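PDB 5D66: uncharacterized protein from Acinetobacter baumannii, which is of unknown function but folds as an ankyrin repeat domain, a kind of scaffold that commonly mediates protein-protein binding. Local coordinates for residues Glu116-Arg119 with Thr120-Ala124; Thr137-Leu140 with Glu141-Leu145; Asp172-Thr175 with Pro176-Ala180; Arg186-Glu189 with Lys190-Val194. All blocks are in the same frame, centred on the assembly; numbering follows the deposited sequence.

Contact 1 (Glu116-Arg119 with Thr120-Ala124); sequences ETVR and TLIAA
Glu116, whose carbonyl is held by Thr120 one turn on, turns its carboxylate to the edge of the Arg119 guanidinium; both oxygens lie almost exactly in the guanidinium plane. The salt bridge lies on the exposed side of helix 115-124, one of the helices of the ankyrin repeat array. The grip is side-on: Arg119 NE meets Glu116 OE1 at 2.8 Å and Arg119 NH2 meets Glu116 OE2 at 2.8 Å, both on the syn side, but the carboxylate is tilted and the nitrogens sit somewhat out of its plane. Each of these side chains also has a second conformer, so the salt bridge need not be made all the time. Glu116 O takes two donors on opposite faces of its plane, Thr120 N at 3.0 Å and Thr120 OG1 at 2.9 Å. The hydroxyl gets there because it stands beside the backbone N (chi1 -64°). On the buried side, Thr117 CG2 lies alongside Leu121 CD1, 3.9 Å away; Thr117 touches helices 82-90 and 106-111, Leu121 touches Ala105 and Val126. Val118 and Ile122 lie side by side on helix 150-162, Val118 also on helix 106-111, and Val118 CG1 touches Ile122 CD1 at 3.7 Å.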
# COMPACT_ATOMS: atom_id res chain seq x y z
N GLU A 116 -1.53 -0.13 11.39
CA GLU A 116 -0.69 -1.34 11.41
C GLU A 116 -0.06 -1.57 10.04
O GLU A 116 1.06 -2.06 9.96
CB GLU A 116 -1.46 -2.58 11.87
CG GLU A 116 -1.93 -2.48 13.29
CD GLU A 116 -0.85 -2.10 14.23
OE1 GLU A 116 0.25 -2.66 14.18
OE2 GLU A 116 -1.04 -1.17 15.03
N THR A 117 -0.74 -1.16 8.97
CA THR A 117 -0.17 -1.25 7.62
C THR A 117 1.03 -0.28 7.49
O THR A 117 2.08 -0.65 6.98
CB THR A 117 -1.20 -0.97 6.59
OG1 THR A 117 -2.26 -1.93 6.67
CG2 THR A 117 -0.64 -1.02 5.19
N VAL A 118 0.89 0.94 8.00
CA VAL A 118 1.98 1.88 8.06
C VAL A 118 3.18 1.29 8.84
O VAL A 118 4.31 1.32 8.36
CB VAL A 118 1.53 3.24 8.63
CG1 VAL A 118 2.75 4.12 9.00
CG2 VAL A 118 0.61 3.93 7.66
N ARG A 119 2.88 0.76 10.01
CA ARG A 119 3.94 0.17 10.84
C ARG A 119 4.70 -0.92 10.04
O ARG A 119 5.92 -0.97 10.04
CB ARG A 119 3.35 -0.38 12.14
CG ARG A 119 4.37 -0.73 13.17
CD ARG A 119 3.77 -1.49 14.39
NE ARG A 119 2.46 -1.04 14.92
CZ ARG A 119 2.27 0.08 15.64
NH1 ARG A 119 3.28 0.81 16.06
NH2 ARG A 119 1.04 0.41 16.00
N THR A 120 3.95 -1.78 9.41
CA THR A 120 4.47 -2.90 8.64
C THR A 120 5.34 -2.44 7.49
O THR A 120 6.42 -3.01 7.25
CB THR A 120 3.32 -3.77 8.18
OG1 THR A 120 2.64 -4.36 9.34
CG2 THR A 120 3.75 -4.92 7.27
N LEU A 121 4.87 -1.47 6.74
CA LEU A 121 5.60 -0.95 5.60
C LEU A 121 6.86 -0.21 5.99
O LEU A 121 7.87 -0.31 5.31
CB LEU A 121 4.68 -0.14 4.71
CG LEU A 121 3.60 -0.97 3.98
CD1 LEU A 121 2.59 -0.01 3.35
CD2 LEU A 121 4.14 -1.85 2.93
N ILE A 122 6.80 0.58 7.08
CA ILE A 122 7.99 1.19 7.61
C ILE A 122 9.04 0.12 7.95
O ILE A 122 10.21 0.24 7.57
CB ILE A 122 7.69 2.07 8.84
CG1 ILE A 122 6.94 3.34 8.42
CG2 ILE A 122 8.96 2.42 9.57
CD1 ILE A 122 6.37 4.10 9.61
N ALA A 123 8.60 -0.90 8.67
CA ALA A 123 9.50 -1.98 9.10
C ALA A 123 10.13 -2.70 7.91
O ALA A 123 11.28 -3.13 8.00
CB ALA A 123 8.79 -2.98 9.99
N ALA A 124 9.36 -2.86 6.82
CA ALA A 124 9.86 -3.52 5.64
C ALA A 124 10.92 -2.74 4.87
O ALA A 124 11.68 -3.32 4.11
CB ALA A 124 8.70 -3.85 4.69

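Contact 2 (Thr137-Leu140 with Glu141-Leu145); sequences TALL and EAIIL
Glu141 N and Ile144 N give nearly straight bonds to Thr137 O (2.9 Å) and Leu140 O (2.8 Å), whereas Ile143 N is shared between Leu139 O at 3.2 Å and, weakly, Leu140 O. Thr137 is the N-cap of this short helix: its OG1 accepts from Leu140 N at 3.0 Å, so a first-turn amide with no helical carbonyl one turn earlier to bond to is satisfied by a side chain. Among the apolar groups, Leu139 and Ile143 run side by side and meet through their CD1 atoms, 4.1 Å apart. Ile143 CG1 stands beside its own backbone N (chi1 -65°), which lays the branch back over Leu139 O at 3.3 Å. Ile144 does the same one residue later, and its CD1 comes within 4.3 Å of Leu140 CB. Glu141 leads away from the turn, its extended chain bringing OE2 to a hydrogen bond with Asn132 ND2. Leu140 and both isoleucines pack against His179 of helix 176-183, Leu139 and Ala142 against helix 150-162, and Ala138 against helix 106-111, so this short, almost wholly buried helix of the ankyrin array is enclosed by helices on several sides.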
# COMPACT_ATOMS: atom_id res chain seq x y z
N THR A 137 4.30 13.43 0.41
CA THR A 137 4.88 12.30 1.11
C THR A 137 3.79 11.62 1.95
O THR A 137 2.68 12.18 2.15
CB THR A 137 5.99 12.81 2.03
OG1 THR A 137 5.34 13.76 2.90
CG2 THR A 137 7.14 13.44 1.36
N ALA A 138 4.12 10.50 2.56
CA ALA A 138 3.24 9.87 3.53
C ALA A 138 2.90 10.86 4.68
O ALA A 138 1.77 10.90 5.08
CB ALA A 138 3.86 8.61 4.05
N LEU A 139 3.92 11.55 5.19
CA LEU A 139 3.73 12.52 6.24
C LEU A 139 2.73 13.61 5.83
O LEU A 139 1.80 13.94 6.59
CB LEU A 139 5.06 13.11 6.66
CG LEU A 139 5.05 14.13 7.80
CD1 LEU A 139 4.52 13.57 9.07
CD2 LEU A 139 6.43 14.68 7.99
N LEU A 140 2.93 14.19 4.67
CA LEU A 140 2.03 15.24 4.20
C LEU A 140 0.63 14.73 4.07
O LEU A 140 -0.34 15.40 4.49
CB LEU A 140 2.53 15.88 2.92
CG LEU A 140 3.71 16.82 3.09
CD1 LEU A 140 4.44 17.05 1.79
CD2 LEU A 140 3.27 18.16 3.64
N GLU A 141 0.44 13.57 3.44
CA GLU A 141 -0.94 13.04 3.33
C GLU A 141 -1.56 12.74 4.67
O GLU A 141 -2.76 12.98 4.84
CB GLU A 141 -0.98 11.82 2.42
CG GLU A 141 -0.67 12.15 0.96
CD GLU A 141 -1.36 11.27 -0.08
OE1 GLU A 141 -2.23 10.54 0.25
OE2 GLU A 141 -1.02 11.37 -1.26
N ALA A 142 -0.81 12.19 5.61
CA ALA A 142 -1.40 11.91 6.91
C ALA A 142 -1.93 13.17 7.58
O ALA A 142 -2.95 13.14 8.28
CB ALA A 142 -0.38 11.24 7.79
N ILE A 143 -1.30 14.32 7.31
CA ILE A 143 -1.70 15.59 7.91
C ILE A 143 -2.85 16.18 7.11
O ILE A 143 -3.90 16.52 7.72
CB ILE A 143 -0.51 16.56 7.96
CG1 ILE A 143 0.60 16.02 8.89
CG2 ILE A 143 -0.96 17.95 8.45
CD1 ILE A 143 1.87 16.69 8.82
N ILE A 144 -2.66 16.34 5.81
CA ILE A 144 -3.64 17.04 4.97
C ILE A 144 -4.94 16.28 4.79
O ILE A 144 -6.01 16.87 4.77
CB ILE A 144 -3.00 17.29 3.58
CG1 ILE A 144 -1.81 18.25 3.70
CG2 ILE A 144 -4.02 17.80 2.59
CD1 ILE A 144 -0.92 18.35 2.47
N LEU A 145 -4.85 14.96 4.66
CA LEU A 145 -5.99 14.11 4.36
C LEU A 145 -6.54 13.34 5.56
O LEU A 145 -7.54 12.64 5.44
CB LEU A 145 -5.68 13.22 3.15
CG LEU A 145 -5.35 13.99 1.90
CD1 LEU A 145 -4.87 13.03 0.82
CD2 LEU A 145 -6.53 14.84 1.38

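Contact 3 (Asp172-Thr175 with Pro176-Ala180); sequences DGIT and PLQHA
Ile174 is where the loop first touches the helix, immediately after Gly173, whose positive phi turns the chain. In one of its two conformers, Ile174 CG2 sits over the centre of one face of the His179 imidazole, 3.5 Å from the ring centroid and only 14° off the ring normal, a clean CH-pi contact. The two side chains cross at about a right angle. The same methyl also lies 3.8 Å from Gln178 CB. The ring is also held through His179 NE2, hydrogen-bonded to Asp170, whose other carboxylate oxygen bonds Ile174 N, so one side chain positions both the methyl-bearing residue and the ring beneath it. Thr175 follows as the N-cap. With chi1 at 66°, its OG1 lies between its own backbone N and carbonyl carbon, turned to the first turn of the helix, and accepts from Gln178 N at 3.1 Å in a nearly straight bond. Thr175 O then takes His179 N at 2.9 Å, the first regular helical bond. Pro176, at the first helical position, has no N-H that would need a partner there, and its ring packs on Leu140 and Leu192. The Leu177 side chain leads away and touches Glu189 and Leu193 of helix 186-194. The sequence Thr175-Pro176-Leu177-Gln178 is a variant of the TPLH motif of ankyrin repeats, in which a capping threonine and a proline start a helix straight after a loop.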
# COMPACT_ATOMS: atom_id res chain seq x y z
N ASP A 172 3.91 23.45 -3.32
CA ASP A 172 3.72 24.88 -3.18
C ASP A 172 4.54 25.46 -2.03
O ASP A 172 4.36 26.62 -1.63
CB ASP A 172 2.22 25.16 -2.94
CG ASP A 172 1.32 24.42 -3.93
OD1 ASP A 172 1.66 24.42 -5.16
OD2 ASP A 172 0.31 23.82 -3.49
N GLY A 173 5.47 24.65 -1.50
CA GLY A 173 6.38 25.10 -0.47
C GLY A 173 5.82 25.08 0.96
O GLY A 173 6.49 25.56 1.88
N ILE A 174 4.62 24.54 1.15
CA ILE A 174 4.01 24.50 2.48
C ILE A 174 4.50 23.28 3.23
O ILE A 174 4.38 22.14 2.74
CB ILE A 174 2.53 24.62 2.41
CG1 ILE A 174 2.15 25.88 1.66
CG2 ILE A 174 1.95 24.59 3.81
CD1 ILE A 174 0.69 26.00 1.49
N THR A 175 5.08 23.51 4.39
CA THR A 175 5.72 22.47 5.14
C THR A 175 4.71 21.64 5.95
O THR A 175 3.59 22.12 6.27
CB THR A 175 6.73 23.10 6.09
OG1 THR A 175 6.03 23.88 7.04
CG2 THR A 175 7.84 23.89 5.35
N PRO A 176 5.11 20.44 6.39
CA PRO A 176 4.27 19.72 7.35
C PRO A 176 3.87 20.57 8.56
O PRO A 176 2.71 20.52 8.96
CB PRO A 176 5.20 18.54 7.70
CG PRO A 176 5.95 18.29 6.43
CD PRO A 176 6.27 19.65 5.94
N LEU A 177 4.82 21.32 9.14
CA LEU A 177 4.52 22.15 10.30
C LEU A 177 3.45 23.17 9.98
O LEU A 177 2.51 23.36 10.77
CB LEU A 177 5.80 22.80 10.76
CG LEU A 177 5.66 23.70 12.01
CD1 LEU A 177 5.16 22.92 13.18
CD2 LEU A 177 6.99 24.36 12.30
N GLN A 178 3.58 23.87 8.87
CA GLN A 178 2.57 24.84 8.51
C GLN A 178 1.21 24.21 8.27
O GLN A 178 0.19 24.73 8.70
CB GLN A 178 3.03 25.69 7.33
CG GLN A 178 2.10 26.88 7.07
CD GLN A 178 1.93 27.81 8.32
OE1 GLN A 178 2.90 28.35 8.84
NE2 GLN A 178 0.69 27.88 8.86
N HIS A 179 1.20 23.07 7.58
CA HIS A 179 -0.04 22.34 7.40
C HIS A 179 -0.72 21.99 8.71
O HIS A 179 -1.95 22.10 8.84
CB HIS A 179 0.15 21.11 6.53
CG HIS A 179 0.21 21.39 5.06
ND1 HIS A 179 -0.85 21.95 4.39
CD2 HIS A 179 1.15 21.16 4.15
CE1 HIS A 179 -0.59 22.03 3.11
NE2 HIS A 179 0.64 21.58 2.94
N ALA A 180 0.05 21.53 9.67
CA ALA A 180 -0.50 21.19 10.99
C ALA A 180 -1.04 22.45 11.69
O ALA A 180 -2.12 22.43 12.31
CB ALA A 180 0.54 20.51 11.81

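Contact 4 (Arg186-Glu189 with Lys190-Val194); sequences REIE and KLLLV
Helix 186-194 has the Leu-Leu-Leu run usual in the second helix of an ankyrin repeat and stands at the C-terminal end of the array, with Ile188 and Leu192 on its buried side. These two lie alongside each other and point the same way, Ile188 CG2 meeting Leu192 CD1 at 3.8 Å. Leu192 CG folds back beside its own backbone N (chi1 -76°), so that it also rests 3.4 Å from Ile188 O. A second such pair follows one residue on: Glu189 CG touches Leu193 CD1 at 3.9 Å. This CG lies anti to the backbone N (chi1 177°), which puts it beside Leu193; the chain runs on extended to OE2, in a salt bridge with Arg181 NE. Both residues of this second pair also touch Leu177 of helix 176-183. Four backbone bonds run along the helix here: Lys190 N to Arg186 O and Leu191 N to Glu187 O, each 3.0 Å, then Leu192 N to Ile188 O and Leu193 N to Glu189 O, each 2.9 Å. On the exposed side, Lys190 in one of its two conformers lays its CG over Arg186 O before bending away. The helix is thus amphipathic: Ile188 and Leu192 are buried, Leu191 touches helix 150-162 from a partly exposed place, Leu193 is exposed with Arg186 and Lys190, and Glu189 offers methylenes to Leu193 and a carboxylate to Arg181.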
# COMPACT_ATOMS: atom_id res chain seq x y z
N ARG A 186 -2.78 20.21 17.25
CA ARG A 186 -1.77 20.60 18.23
C ARG A 186 -0.82 19.46 18.53
O ARG A 186 0.39 19.65 18.68
CB ARG A 186 -2.43 21.02 19.53
CG ARG A 186 -3.38 22.19 19.36
CD ARG A 186 -3.95 22.62 20.72
NE ARG A 186 -4.76 21.58 21.33
CZ ARG A 186 -4.93 21.40 22.63
NH1 ARG A 186 -4.38 22.21 23.51
NH2 ARG A 186 -5.66 20.37 23.10
N GLU A 187 -1.36 18.24 18.61
CA GLU A 187 -0.55 17.04 18.88
C GLU A 187 0.46 16.81 17.74
O GLU A 187 1.67 16.62 18.00
CB GLU A 187 -1.42 15.80 19.12
CG GLU A 187 -2.43 15.95 20.20
CD GLU A 187 -3.76 16.62 19.85
OE1 GLU A 187 -3.91 17.19 18.72
OE2 GLU A 187 -4.60 16.75 20.73
N ILE A 188 -0.03 16.83 16.49
CA ILE A 188 0.84 16.67 15.36
C ILE A 188 1.91 17.79 15.30
O ILE A 188 3.07 17.53 15.02
CB ILE A 188 0.03 16.59 14.06
CG1 ILE A 188 -0.69 15.23 14.04
CG2 ILE A 188 0.94 16.85 12.85
CD1 ILE A 188 -1.72 15.07 12.93
N GLU A 189 1.52 19.06 15.59
CA GLU A 189 2.49 20.15 15.67
C GLU A 189 3.62 19.83 16.65
O GLU A 189 4.80 20.04 16.34
CB GLU A 189 1.80 21.47 15.98
CG GLU A 189 2.78 22.60 16.14
CD GLU A 189 2.15 23.91 16.54
OE1 GLU A 189 0.97 23.89 16.96
OE2 GLU A 189 2.84 24.94 16.50
N LYS A 190 3.24 19.38 17.83
CA LYS A 190 4.26 19.08 18.84
C LYS A 190 5.18 17.95 18.42
O LYS A 190 6.40 18.06 18.59
CB LYS A 190 3.65 18.81 20.18
CG LYS A 190 3.08 20.07 20.85
CD LYS A 190 2.46 19.85 22.19
CE LYS A 190 3.44 19.93 23.24
NZ LYS A 190 3.81 21.36 23.58
N LEU A 191 4.62 16.89 17.83
CA LEU A 191 5.44 15.82 17.29
C LEU A 191 6.41 16.27 16.23
O LEU A 191 7.58 15.88 16.24
CB LEU A 191 4.52 14.73 16.69
CG LEU A 191 3.70 13.95 17.69
CD1 LEU A 191 2.57 13.17 17.01
CD2 LEU A 191 4.57 12.97 18.49
N LEU A 192 5.95 17.14 15.32
CA LEU A 192 6.79 17.69 14.26
C LEU A 192 7.93 18.53 14.84
O LEU A 192 9.09 18.45 14.41
CB LEU A 192 5.96 18.51 13.32
CG LEU A 192 5.11 17.69 12.35
CD1 LEU A 192 4.08 18.56 11.67
CD2 LEU A 192 5.94 17.02 11.31
N LEU A 193 7.60 19.43 15.78
CA LEU A 193 8.62 20.33 16.37
C LEU A 193 9.73 19.54 17.05
O LEU A 193 10.89 19.85 16.85
CB LEU A 193 7.98 21.31 17.34
CG LEU A 193 7.17 22.42 16.65
CD1 LEU A 193 6.30 23.08 17.71
CD2 LEU A 193 8.01 23.40 15.88
N VAL A 194 9.40 18.49 17.80
CA VAL A 194 10.47 17.76 18.45
C VAL A 194 11.33 16.97 17.42
O VAL A 194 12.47 16.71 17.69
CB VAL A 194 9.95 16.93 19.69
CG1 VAL A 194 9.13 17.79 20.70
CG2 VAL A 194 9.09 15.79 19.24

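Going from the N terminus, the four contacts come strictly in series; none nests in or crosses another, and none closes a long loop, since each joins residues within a turn or so of helix or at a helix start. Contact 1 stands apart, its centre about 16 Å from that of contact 2 and without touching it, though helix 150-162 packs on both. Contacts 2, 3 and 4 touch one another. Helix 176-183 of contact 3 packs on helix 138-144 of contact 2, Leu192 and Ile188 of contact 4 meet Leu139 and Ile143 of contact 2, and Ala180 meets Ile188. Together they tie helices 138-144, 176-183 and 186-194 into the C-terminal end of the array.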